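Local coordinates for protein Endonuclease/exonuclease/phosphatase (Beutenbergia cavernae DSM 12333, PDB 4RUW) that is of unknown function but has the two-sheet fold of the endonuclease/exonuclease/phosphatase family, followed by an Ig-like domain, and binds a zinc ion, at residues A[61-66]-A[95-100]; A[75-80]-A[108-113]; A[129-134]-A[147-152]; A[177-182]-A[198-203]. All coordinates share one frame; numbering follows the deposited sequence.

Contact 1. Residues A[61-66]-A[95-100]. With ZN (zinc ion), chain B.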
loop_
_atom_site.group_PDB
_atom_site.type_symbol
_atom_site.label_atom_id
_atom_site.label_comp_id
_atom_site.label_asym_id
_atom_site.label_seq_id
_atom_site.Cartn_x
_atom_site.Cartn_y
_atom_site.Cartn_z
ATOM N N TRP A 61 6.423 5.275 5.735
ATOM C CA TRP A 61 6.405 5.399 7.182
ATOM C C TRP A 61 5.550 6.562 7.636
ATOM O O TRP A 61 5.776 7.704 7.237
ATOM C CB TRP A 61 7.830 5.617 7.699
ATOM C CG TRP A 61 8.058 5.326 9.151
ATOM C CD1 TRP A 61 7.189 4.747 10.042
ATOM C CD2 TRP A 61 9.261 5.595 9.887
ATOM N NE1 TRP A 61 7.785 4.645 11.284
ATOM C CE2 TRP A 61 9.057 5.156 11.209
ATOM C CE3 TRP A 61 10.495 6.166 9.553
ATOM C CZ2 TRP A 61 10.041 5.263 12.192
ATOM C CZ3 TRP A 61 11.463 6.274 10.524
ATOM C CH2 TRP A 61 11.231 5.828 11.831
ATOM N N ASN A 62 4.593 6.276 8.511
ATOM C CA ASN A 62 3.873 7.316 9.225
ATOM C C ASN A 62 4.722 7.649 10.445
ATOM O O ASN A 62 4.871 6.818 11.344
ATOM C CB ASN A 62 2.492 6.803 9.623
ATOM C CG ASN A 62 1.684 7.825 10.404
ATOM O OD1 ASN A 62 2.231 8.646 11.138
ATOM N ND2 ASN A 62 0.361 7.770 10.252
ATOM N N ILE A 63 5.310 8.842 10.451
ATOM C CA ILE A 63 6.307 9.183 11.458
ATOM C C ILE A 63 5.746 9.880 12.692
ATOM O O ILE A 63 6.516 10.245 13.584
ATOM C CB ILE A 63 7.463 10.038 10.874
ATOM C CG1 ILE A 63 6.986 11.447 10.474
ATOM C CG2 ILE A 63 8.130 9.305 9.721
ATOM C CD1 ILE A 63 8.126 12.441 10.267
ATOM N N HIS A 64 4.425 10.079 12.747
ATOM C CA HIS A 64 3.791 10.673 13.929
ATOM C C HIS A 64 4.470 12.000 14.325
ATOM O O HIS A 64 4.761 12.240 15.501
ATOM C CB HIS A 64 3.826 9.674 15.094
ATOM C CG HIS A 64 2.966 10.059 16.260
ATOM N ND1 HIS A 64 3.481 10.349 17.503
ATOM C CD2 HIS A 64 1.620 10.191 16.367
ATOM C CE1 HIS A 64 2.492 10.652 18.331
ATOM N NE2 HIS A 64 1.355 10.566 17.663
ATOM N N THR A 65 4.709 12.864 13.337
ATOM C CA THR A 65 5.407 14.145 13.542
ATOM C C THR A 65 6.721 14.022 14.313
ATOM O O THR A 65 7.138 14.959 14.998
ATOM C CB THR A 65 4.504 15.240 14.173
ATOM O OG1 THR A 65 4.021 14.832 15.460
ATOM C CG2 THR A 65 3.327 15.529 13.273
ATOM N N ALA A 66 7.388 12.882 14.145
ATOM C CA ALA A 66 8.661 12.578 14.809
ATOM C C ALA A 66 8.591 12.570 16.330
ATOM O O ALA A 66 9.612 12.687 17.001
ATOM C CB ALA A 66 9.793 13.493 14.317
ATOM N N ASN A 95 4.301 9.928 6.055
ATOM C CA ASN A 95 3.038 10.533 6.470
ATOM C C ASN A 95 3.217 11.242 7.808
ATOM O O ASN A 95 4.127 10.893 8.584
ATOM C CB ASN A 95 1.931 9.478 6.635
ATOM C CG ASN A 95 1.732 8.604 5.400
ATOM O OD1 ASN A 95 1.596 7.391 5.524
ATOM N ND2 ASN A 95 1.667 9.213 4.221
ATOM N N GLU A 96 2.352 12.213 8.084
ATOM C CA GLU A 96 2.353 12.949 9.347
ATOM C C GLU A 96 3.639 13.744 9.550
ATOM O O GLU A 96 4.287 13.665 10.594
ATOM C CB GLU A 96 2.078 12.021 10.530
ATOM C CG GLU A 96 0.666 11.470 10.548
ATOM C CD GLU A 96 -0.375 12.566 10.677
ATOM O OE1 GLU A 96 -0.379 13.260 11.715
ATOM O OE2 GLU A 96 -1.179 12.742 9.736
ATOM N N VAL A 97 3.986 14.529 8.537
ATOM C CA VAL A 97 5.103 15.443 8.603
ATOM C C VAL A 97 4.518 16.851 8.652
ATOM O O VAL A 97 3.764 17.239 7.757
ATOM C CB VAL A 97 6.022 15.301 7.358
ATOM C CG1 VAL A 97 7.246 16.191 7.511
ATOM C CG2 VAL A 97 6.424 13.851 7.123
ATOM N N HIS A 98 4.832 17.602 9.707
ATOM C CA HIS A 98 4.274 18.945 9.856
ATOM C C HIS A 98 5.213 20.023 9.351
ATOM O O HIS A 98 6.439 19.880 9.377
ATOM C CB HIS A 98 3.879 19.255 11.305
ATOM C CG HIS A 98 2.559 18.665 11.700
ATOM N ND1 HIS A 98 1.858 19.112 12.806
ATOM C CD2 HIS A 98 1.828 17.679 11.136
ATOM C CE1 HIS A 98 0.729 18.405 12.890
ATOM N NE2 HIS A 98 0.693 17.540 11.902
ATOM N N ARG A 99 4.618 21.111 8.882
ATOM C CA ARG A 99 5.367 22.307 8.585
ATOM C C ARG A 99 4.606 23.439 9.263
ATOM O O ARG A 99 3.601 23.933 8.742
ATOM C CB ARG A 99 5.489 22.509 7.075
ATOM C CG ARG A 99 6.312 23.724 6.692
ATOM C CD ARG A 99 7.008 23.535 5.361
ATOM N NE ARG A 99 6.101 23.653 4.225
ATOM C CZ ARG A 99 6.460 23.423 2.965
ATOM N NH1 ARG A 99 7.701 23.048 2.685
ATOM N NH2 ARG A 99 5.583 23.557 1.983
ATOM N N ASP A 100 5.068 23.806 10.458
ATOM C CA ASP A 100 4.326 24.696 11.354
ATOM C C ASP A 100 5.065 25.999 11.606
ATOM O O ASP A 100 6.281 25.996 11.794
ATOM C CB ASP A 100 4.142 24.068 12.738
ATOM C CG ASP A 100 3.355 22.780 12.732
ATOM O OD1 ASP A 100 2.551 22.514 11.798
ATOM O OD2 ASP A 100 3.539 22.017 13.709
HETATM ZN ZN ZN B . 2.488 20.471 14.112
#

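Contact 2. Residues A[75-80]-A[108-113]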
loop_
_atom_site.group_PDB
_atom_site.type_symbol
_atom_site.label_atom_id
_atom_site.label_comp_id
_atom_site.label_asym_id
_atom_site.label_seq_id
_atom_site.Cartn_x
_atom_site.Cartn_y
_atom_site.Cartn_z
ATOM N N VAL A 75 10.052 16.473 20.062
ATOM C CA VAL A 75 10.068 16.338 18.612
ATOM C C VAL A 75 11.468 15.894 18.191
ATOM O O VAL A 75 12.444 16.606 18.441
ATOM C CB VAL A 75 9.695 17.661 17.931
ATOM C CG1 VAL A 75 9.630 17.481 16.431
ATOM C CG2 VAL A 75 8.360 18.179 18.474
ATOM N N ASP A 76 11.572 14.729 17.553
ATOM C CA ASP A 76 12.862 14.054 17.405
ATOM C C ASP A 76 13.112 13.584 15.964
ATOM O O ASP A 76 13.178 12.381 15.672
ATOM C CB ASP A 76 12.911 12.873 18.382
ATOM C CG ASP A 76 14.320 12.318 18.596
ATOM O OD1 ASP A 76 15.257 12.651 17.845
ATOM O OD2 ASP A 76 14.492 11.516 19.535
ATOM N N GLU A 77 13.259 14.541 15.058
ATOM C CA GLU A 77 13.596 14.204 13.685
ATOM C C GLU A 77 14.863 13.337 13.530
ATOM O O GLU A 77 14.909 12.489 12.646
ATOM C CB GLU A 77 13.693 15.457 12.816
ATOM C CG GLU A 77 12.373 16.194 12.619
ATOM C CD GLU A 77 12.122 17.288 13.632
ATOM O OE1 GLU A 77 12.840 17.338 14.649
ATOM O OE2 GLU A 77 11.197 18.103 13.406
ATOM N N PRO A 78 15.901 13.543 14.370
ATOM C CA PRO A 78 17.091 12.695 14.173
ATOM C C PRO A 78 16.830 11.205 14.330
ATOM O O PRO A 78 17.446 10.392 13.660
ATOM C CB PRO A 78 18.052 13.181 15.265
ATOM C CG PRO A 78 17.695 14.610 15.427
ATOM C CD PRO A 78 16.191 14.657 15.294
ATOM N N ARG A 79 15.927 10.842 15.206
ATOM C CA ARG A 79 15.605 9.460 15.428
ATOM C C ARG A 79 14.921 8.866 14.171
ATOM O O ARG A 79 15.219 7.801 13.757
ATOM C CB ARG A 79 14.729 9.396 16.655
ATOM C CG ARG A 79 14.765 8.116 17.345
ATOM C CD ARG A 79 14.097 8.210 18.689
ATOM N NE ARG A 79 13.818 6.874 19.117
ATOM C CZ ARG A 79 13.085 6.556 20.151
ATOM N NH1 ARG A 79 12.529 7.477 20.896
ATOM N NH2 ARG A 79 12.897 5.319 20.444
ATOM N N ILE A 80 14.028 9.626 13.561
ATOM C CA ILE A 80 13.395 9.247 12.306
ATOM C C ILE A 80 14.449 9.127 11.198
ATOM O O ILE A 80 14.494 8.138 10.458
ATOM C CB ILE A 80 12.315 10.289 11.910
ATOM C CG1 ILE A 80 11.194 10.359 12.963
ATOM C CG2 ILE A 80 11.766 10.017 10.507
ATOM C CD1 ILE A 80 10.501 9.046 13.246
ATOM N N GLY A 108 7.627 23.000 14.113
ATOM C CA GLY A 108 8.566 23.670 13.234
ATOM C C GLY A 108 8.497 23.161 11.805
ATOM O O GLY A 108 7.501 22.569 11.392
ATOM N N ASP A 109 9.562 23.390 11.049
ATOM C CA ASP A 109 9.627 23.015 9.639
ATOM C C ASP A 109 10.233 21.615 9.519
ATOM O O ASP A 109 11.432 21.451 9.272
ATOM C CB ASP A 109 10.475 24.039 8.875
ATOM C CG ASP A 109 10.369 23.901 7.362
ATOM O OD1 ASP A 109 10.010 22.812 6.864
ATOM O OD2 ASP A 109 10.679 24.893 6.667
ATOM N N GLN A 110 9.404 20.591 9.687
ATOM C CA GLN A 110 9.939 19.229 9.683
ATOM C C GLN A 110 10.534 18.782 8.342
ATOM O O GLN A 110 11.555 18.101 8.339
ATOM C CB GLN A 110 8.920 18.219 10.218
ATOM C CG GLN A 110 8.382 18.604 11.583
ATOM C CD GLN A 110 7.705 17.449 12.273
ATOM O OE1 GLN A 110 6.684 16.940 11.807
ATOM N NE2 GLN A 110 8.271 17.023 13.395
ATOM N N PRO A 111 9.915 19.158 7.204
ATOM C CA PRO A 111 10.559 18.751 5.948
ATOM C C PRO A 111 11.974 19.324 5.814
ATOM O O PRO A 111 12.876 18.615 5.367
ATOM C CB PRO A 111 9.628 19.332 4.874
ATOM C CG PRO A 111 8.302 19.402 5.541
ATOM C CD PRO A 111 8.597 19.775 6.958
ATOM N N ALA A 112 12.176 20.574 6.217
ATOM C CA ALA A 112 13.500 21.173 6.121
ATOM C C ALA A 112 14.476 20.482 7.067
ATOM O O ALA A 112 15.640 20.266 6.726
ATOM C CB ALA A 112 13.433 22.656 6.411
ATOM N N ARG A 113 14.008 20.127 8.259
ATOM C CA ARG A 113 14.875 19.471 9.225
ATOM C C ARG A 113 15.264 18.060 8.761
ATOM O O ARG A 113 16.423 17.653 8.862
ATOM C CB ARG A 113 14.207 19.450 10.601
ATOM C CG ARG A 113 15.013 18.758 11.684
ATOM C CD ARG A 113 16.413 19.326 11.830
ATOM N NE ARG A 113 17.053 18.761 13.016
ATOM C CZ ARG A 113 18.364 18.623 13.181
ATOM N NH1 ARG A 113 19.207 19.018 12.236
ATOM N NH2 ARG A 113 18.824 18.077 14.296
#

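Contact 3. Residues A[129-134]-A[147-152]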
loop_
_atom_site.group_PDB
_atom_site.type_symbol
_atom_site.label_atom_id
_atom_site.label_comp_id
_atom_site.label_asym_id
_atom_site.label_seq_id
_atom_site.Cartn_x
_atom_site.Cartn_y
_atom_site.Cartn_z
ATOM N N GLY A 129 3.719 17.531 0.200
ATOM C CA GLY A 129 2.387 17.660 -0.363
ATOM C C GLY A 129 1.391 17.960 0.737
ATOM O O GLY A 129 1.039 17.079 1.517
ATOM N N LEU A 130 0.949 19.208 0.803
ATOM C CA LEU A 130 0.043 19.663 1.843
ATOM C C LEU A 130 -1.243 18.843 1.908
ATOM O O LEU A 130 -1.867 18.585 0.877
ATOM C CB LEU A 130 -0.306 21.121 1.561
ATOM C CG LEU A 130 -1.295 21.798 2.497
ATOM C CD1 LEU A 130 -0.698 21.950 3.873
ATOM C CD2 LEU A 130 -1.704 23.150 1.921
ATOM N N THR A 131 -1.648 18.462 3.120
ATOM C CA THR A 131 -2.929 17.788 3.324
ATOM C C THR A 131 -3.928 18.606 4.146
ATOM O O THR A 131 -5.136 18.447 3.981
ATOM C CB THR A 131 -2.784 16.403 4.018
ATOM O OG1 THR A 131 -2.523 16.582 5.413
ATOM C CG2 THR A 131 -1.675 15.578 3.395
ATOM N N GLU A 132 -3.437 19.454 5.046
ATOM C CA GLU A 132 -4.314 20.112 6.005
ATOM C C GLU A 132 -3.598 21.296 6.629
ATOM O O GLU A 132 -2.396 21.229 6.862
ATOM C CB GLU A 132 -4.714 19.126 7.111
ATOM C CG GLU A 132 -5.757 19.692 8.070
ATOM C CD GLU A 132 -6.251 18.698 9.100
ATOM O OE1 GLU A 132 -5.954 17.489 8.973
ATOM O OE2 GLU A 132 -6.958 19.137 10.033
ATOM N N VAL A 133 -4.332 22.370 6.913
ATOM C CA VAL A 133 -3.773 23.498 7.656
ATOM C C VAL A 133 -4.527 23.725 8.955
ATOM O O VAL A 133 -5.641 23.232 9.129
ATOM C CB VAL A 133 -3.783 24.804 6.834
ATOM C CG1 VAL A 133 -2.948 24.632 5.577
ATOM C CG2 VAL A 133 -5.207 25.219 6.495
ATOM N N ASP A 134 -3.893 24.461 9.865
ATOM C CA ASP A 134 -4.516 24.909 11.110
ATOM C C ASP A 134 -5.079 23.762 11.937
ATOM O O ASP A 134 -6.282 23.701 12.212
ATOM C CB ASP A 134 -5.585 25.965 10.830
ATOM C CG ASP A 134 -5.007 27.207 10.186
ATOM O OD1 ASP A 134 -3.767 27.363 10.202
ATOM O OD2 ASP A 134 -5.792 28.033 9.674
ATOM N N ASN A 147 -0.023 19.930 7.887
ATOM C CA ASN A 147 0.428 18.560 7.733
ATOM C C ASN A 147 0.621 18.254 6.260
ATOM O O ASN A 147 -0.105 18.779 5.407
ATOM C CB ASN A 147 -0.585 17.579 8.318
ATOM C CG ASN A 147 -0.107 16.149 8.219
ATOM O OD1 ASN A 147 0.780 15.744 8.948
ATOM N ND2 ASN A 147 -0.648 15.397 7.268
ATOM N N GLY A 148 1.594 17.403 5.960
ATOM C CA GLY A 148 1.788 16.928 4.608
ATOM C C GLY A 148 2.225 15.476 4.534
ATOM O O GLY A 148 2.662 14.880 5.533
ATOM N N ASN A 149 2.084 14.911 3.338
ATOM C CA ASN A 149 2.804 13.710 2.948
ATOM C C ASN A 149 4.081 14.143 2.249
ATOM O O ASN A 149 4.086 15.162 1.567
ATOM C CB ASN A 149 1.935 12.867 2.026
ATOM C CG ASN A 149 0.658 12.442 2.694
ATOM O OD1 ASN A 149 0.685 11.896 3.800
ATOM N ND2 ASN A 149 -0.472 12.707 2.049
ATOM N N VAL A 150 5.163 13.397 2.448
ATOM C CA VAL A 150 6.454 13.768 1.884
ATOM C C VAL A 150 7.028 12.621 1.070
ATOM O O VAL A 150 6.881 11.459 1.449
ATOM C CB VAL A 150 7.440 14.176 3.013
ATOM C CG1 VAL A 150 8.887 14.233 2.518
ATOM C CG2 VAL A 150 7.014 15.503 3.639
ATOM N N VAL A 151 7.640 12.951 -0.063
ATOM C CA VAL A 151 8.487 12.010 -0.780
ATOM C C VAL A 151 9.919 12.510 -0.683
ATOM O O VAL A 151 10.187 13.670 -0.990
ATOM C CB VAL A 151 8.080 11.866 -2.261
ATOM C CG1 VAL A 151 9.101 10.997 -3.017
ATOM C CG2 VAL A 151 6.683 11.271 -2.370
HETATM N N MSE A 152 10.821 11.642 -0.235
HETATM C CA MSE A 152 12.252 11.930 -0.248
HETATM C C MSE A 152 12.936 10.877 -1.099
HETATM O O MSE A 152 12.593 9.700 -1.047
HETATM C CB MSE A 152 12.864 11.921 1.157
HETATM C CG MSE A 152 12.208 12.891 2.139
HETATM SE SE MSE A 152 13.044 12.949 3.908
HETATM C CE MSE A 152 14.679 13.900 3.429
HETATM O O HOH W 1 -0.056 14.827 -0.002
#

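Contact 4. Residues A[177-182]-A[198-203]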
loop_
_atom_site.group_PDB
_atom_site.type_symbol
_atom_site.label_atom_id
_atom_site.label_comp_id
_atom_site.label_asym_id
_atom_site.label_seq_id
_atom_site.Cartn_x
_atom_site.Cartn_y
_atom_site.Cartn_z
ATOM N N LEU A 177 -10.411 20.662 4.172
ATOM C CA LEU A 177 -9.656 19.563 3.605
ATOM C C LEU A 177 -8.672 19.009 4.632
ATOM O O LEU A 177 -8.062 19.762 5.395
ATOM C CB LEU A 177 -8.963 20.014 2.330
ATOM C CG LEU A 177 -9.975 20.224 1.203
ATOM C CD1 LEU A 177 -9.361 21.006 0.057
ATOM C CD2 LEU A 177 -10.512 18.881 0.725
ATOM N N ARG A 178 -8.556 17.683 4.663
ATOM C CA ARG A 178 -7.725 16.994 5.644
ATOM C C ARG A 178 -6.743 16.001 5.032
ATOM O O ARG A 178 -5.714 15.701 5.648
ATOM C CB ARG A 178 -8.590 16.250 6.659
ATOM C CG ARG A 178 -9.544 17.142 7.424
ATOM C CD ARG A 178 -10.480 16.334 8.306
ATOM N NE ARG A 178 -11.484 17.200 8.919
ATOM C CZ ARG A 178 -11.329 17.837 10.077
ATOM N NH1 ARG A 178 -10.206 17.702 10.770
ATOM N NH2 ARG A 178 -12.300 18.614 10.538
ATOM N N ARG A 179 -7.059 15.467 3.850
ATOM C CA ARG A 179 -6.261 14.395 3.249
ATOM C C ARG A 179 -5.948 14.762 1.809
ATOM O O ARG A 179 -6.743 15.445 1.145
ATOM C CB ARG A 179 -7.039 13.074 3.262
ATOM C CG ARG A 179 -7.543 12.653 4.638
ATOM C CD ARG A 179 -6.427 12.434 5.634
ATOM N NE ARG A 179 -6.979 12.086 6.938
ATOM C CZ ARG A 179 -6.253 11.731 7.989
ATOM N NH1 ARG A 179 -4.934 11.675 7.884
ATOM N NH2 ARG A 179 -6.850 11.422 9.135
ATOM N N SER A 180 -4.807 14.310 1.300
ATOM C CA SER A 180 -4.496 14.517 -0.111
ATOM C C SER A 180 -3.558 13.449 -0.640
ATOM O O SER A 180 -2.974 12.674 0.130
ATOM C CB SER A 180 -3.895 15.905 -0.347
ATOM O OG SER A 180 -2.598 15.999 0.219
ATOM N N LEU A 181 -3.429 13.419 -1.961
ATOM C CA LEU A 181 -2.522 12.533 -2.669
ATOM C C LEU A 181 -1.401 13.369 -3.269
ATOM O O LEU A 181 -1.665 14.406 -3.884
ATOM C CB LEU A 181 -3.286 11.834 -3.789
ATOM C CG LEU A 181 -2.459 11.122 -4.853
ATOM C CD1 LEU A 181 -1.779 9.899 -4.284
ATOM C CD2 LEU A 181 -3.325 10.762 -6.046
ATOM N N LEU A 182 -0.157 12.931 -3.069
ATOM C CA LEU A 182 1.009 13.560 -3.676
ATOM C C LEU A 182 1.583 12.617 -4.725
ATOM O O LEU A 182 1.849 11.456 -4.437
ATOM C CB LEU A 182 2.071 13.850 -2.616
ATOM C CG LEU A 182 3.446 14.274 -3.133
ATOM C CD1 LEU A 182 3.346 15.555 -3.960
ATOM C CD2 LEU A 182 4.424 14.433 -1.981
ATOM N N ALA A 198 1.924 9.037 -3.080
ATOM C CA ALA A 198 2.027 9.044 -1.619
ATOM C C ALA A 198 0.727 9.555 -1.030
ATOM O O ALA A 198 0.265 10.639 -1.406
ATOM C CB ALA A 198 3.159 9.959 -1.197
ATOM N N THR A 199 0.123 8.818 -0.104
ATOM C CA THR A 199 -1.094 9.321 0.503
ATOM C C THR A 199 -1.298 8.781 1.913
ATOM O O THR A 199 -0.469 8.022 2.444
ATOM C CB THR A 199 -2.332 9.067 -0.406
ATOM O OG1 THR A 199 -3.432 9.881 0.027
ATOM C CG2 THR A 199 -2.747 7.613 -0.375
ATOM N N HIS A 200 -2.411 9.198 2.505
ATOM C CA HIS A 200 -2.780 8.894 3.879
ATOM C C HIS A 200 -4.292 9.148 3.906
ATOM O O HIS A 200 -4.745 10.268 3.643
ATOM C CB HIS A 200 -2.006 9.826 4.827
ATOM C CG HIS A 200 -2.253 9.600 6.285
ATOM N ND1 HIS A 200 -1.609 10.340 7.248
ATOM C CD2 HIS A 200 -3.061 8.736 6.948
ATOM C CE1 HIS A 200 -2.010 9.948 8.444
ATOM N NE2 HIS A 200 -2.895 8.984 8.291
ATOM N N LEU A 201 -5.081 8.102 4.139
ATOM C CA LEU A 201 -6.536 8.233 4.091
ATOM C C LEU A 201 -7.130 8.477 5.475
ATOM O O LEU A 201 -6.438 8.303 6.484
ATOM C CB LEU A 201 -7.168 6.980 3.476
ATOM C CG LEU A 201 -6.642 6.565 2.103
ATOM C CD1 LEU A 201 -7.434 5.389 1.596
ATOM C CD2 LEU A 201 -6.648 7.719 1.104
ATOM N N SER A 202 -8.408 8.838 5.532
ATOM C CA SER A 202 -9.075 8.995 6.816
ATOM C C SER A 202 -9.038 7.709 7.628
ATOM O O SER A 202 -8.935 6.614 7.082
ATOM C CB SER A 202 -10.535 9.380 6.615
ATOM O OG SER A 202 -10.672 10.673 6.070
ATOM N N THR A 203 -9.146 7.856 8.939
ATOM C CA THR A 203 -9.308 6.717 9.833
ATOM C C THR A 203 -10.731 6.185 9.727
ATOM O O THR A 203 -11.652 6.935 9.422
ATOM C CB THR A 203 -9.060 7.124 11.288
ATOM O OG1 THR A 203 -10.051 8.082 11.685
ATOM C CG2 THR A 203 -7.669 7.713 11.444
HETATM O O HOH W 2 -9.766 12.760 7.410
HETATM O O HOH W 3 -9.710 10.623 9.998
HETATM O O HOH W 4 -3.371 12.638 3.293
#

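Contact 1. Residues A[61-66]-A[95-100]
Two backbone hydrogen bonds pull N95 tightly against W61 and I63: N95 N donates to W61 O at 2.9 Å, and I63 N donates back to N95 O at 3.0 Å. N62 and N95 therefore form a parallel bridge with their side chains on one face, CB of N62 lying 4.0 Å from CB of N95 and the two amide planes almost perpendicular. Asparagine suits both places because each amide can donate and accept at once. N62 OD1 takes the N-H of H64 at 3.1 Å, an Asx turn that bends the chain off the strand, while ND2 is bonded outside the segments, D235 being the side chain's main polar partner; the N95 amide bonds to N149 and the backbone of D235. The apolar CD1 of I63 packs on CG2 of V97. Strands 55-62 and 91-98 are the parallel strands of a beta-alpha-beta unit, whose connecting helix, 77-87, packs on W61 and I63. Equally close is CG2 of T65, anti to the carbonyl carbon (OG1 chi1 60°), which lies over one face of the H98 ring, 3.5 Å from its centroid. H98 ND1 and D100 OD2 bind zinc, completed by H107 and H137. The looser side holds the partly exposed side chains of H64 and E96, the latter in two conformers; there T65 N reaches E96 O at 2.9 Å through a bond bent to 134°.

Contact 2. Residues A[75-80]-A[108-113]
E77 and Q110 meet between the first turns of helices 77-87 and 110-118, two helix N-termini on the same flank of the DNase I-like domain, each with an aspartate at its N-cap. The polar bond across the gap runs from Q110 NE2 to E77 OE2 at 3.1 Å, with an N-H...O angle of 149°; the amide nitrogen meets the oxygen from above the carboxylate plane, and the two flat groups are turned 77° apart. Glutamine suits this place because both ends of its amide are used: NE2 also donates to T65 O, and OE1 accepts from H98 N, which together fix which way the amide faces. The aliphatic part is E77 CB against R113 CG, 3.7 Å apart; V75 sets its methyl CG1 against the amide nitrogen NE2 of Q110, at 3.4 Å. E77 bends at its second torsion (chi2 92°), bringing the carboxylate back beside Q110 and CG of R113. Opposite charges come near without touching, E77 OE1 being 4.7 Å from R113 NE; the arginine has a salt bridge with E116 of its own helix. Within each segment the N-cap aspartate accepts a backbone N-H of the first turn: D109 OD1 from A112 N at 3.2 Å, and D76 OD1 from R79 N at 3.3 Å. At the outer margin, the ring of P78 crosses the R113 side chain, with CG 3.8 Å from NH2.

Contact 3. Residues A[129-134]-A[147-152]
G129 and N149 form an antiparallel hydrogen-bonded pair, G129 N to N149 O at 2.8 Å and N149 N to G129 O at 3.0 Å, in strands whose N-to-C directions differ by 156°. Two residues on, the register slips by one. T131 and E132 both face N147, a classic beta bulge: T131 N donates to N147 O at 2.8 Å, E132 N adds a weak bond to the same oxygen, and N147 N donates to E132 O at 2.9 Å. G148 suits the pairing beside the bulge because its CA lies 3.2 Å from G129 O, where a CB would crowd that oxygen. Side chains bridge the bulge as well. N147 has CG anti to its backbone N (chi1 -178°), which brings the amide alongside T131; ND2 then donates to T131 OG1 at 2.9 Å, nearly straight (170°), with the hydroxyl in the amide plane. The other branch of the threonine, CG2, meets N149, 3.4 Å from ND2; threonine suits the place by offering a hydroxyl to one asparagine and a methyl to the next. ND2 of N149 donates to a water that itself donates to G129 O, while OD1 of N149 accepts from N95 ND2. L130 rests CD1 against N147 O, and E132, on the face of N147 and N149, makes a salt bridge with K176 through OE2. Strand 125-133 is an edge strand of its sheet; strand 146-153 lies between it and strand 91-98, where G148 bonds to V97. Across the sandwich, T131 and V151 pack on strand 179-188 of the second sheet.

Contact 4. Residues A[177-182]-A[198-203]
Beta-hairpin pairing joins R179-L182 to A198-S202, in the second sheet of the domain, regular at the L182 end and bridged by side chains and water toward R179. L182 and A198 form an antiparallel hydrogen-bonded pair, L182 N to A198 O at 2.9 Å with an angle of 179° and A198 N to L182 O at 2.8 Å. Both side chains lie on the face that packs on V151 of strand 146-153, as apolar residues should between sheets. At T199 the hydroxyl takes over: OG1 donates to S180 O at 2.8 Å, coming from above the carbonyl plane. Strand 179-188 runs between strands 157-166 and 192-200 in one half of the two-sheet sandwich of the DNase I-like family. Beyond T199 a water linking S180 N to H200 O stands between the backbones. R179 then spans the widened gap. Its chain bends at the second torsion (chi2 -61°), which lays the methylenes along H200 O, with CD 3.4 Å away, and brings NH1 over the centre of one face of the H200 ring, 3.4 Å from CE1. The guanidinium and imidazole planes are 54° apart. L201 O sits above the guanidinium, 3.7 Å from CZ; the hydrogen bond to that oxygen comes from N237 ND2. Arginine suits the gap because its edge can still reach water: NE donates to one at 2.9 Å, shared with S202 OG, itself held by Q216. A second water joins NH2 to T203 N, 3.0 Å from the water.

How the contacts relate
Contacts 1 and 3 belong to the same sheet, strand 91-98 of the first being paired with strand 146-153 of the second. Contact 4 lies in the facing sheet. Its centre is about 9 Å from that of contact 3, to which S180 OG and L130 O, 2.8 Å apart, tie it, and about 13 Å from that of contact 1. Contact 2 lies about 8 Å from contact 1 and about 20 Å from contact 4, between centres; Q110 joins it to contact 1. Contact 1 supplies two of the four zinc ligands; the side chains of Q110 and N147 come within about 6 and 7 Å of the ion, whereas that of H200 is about 13 Å away.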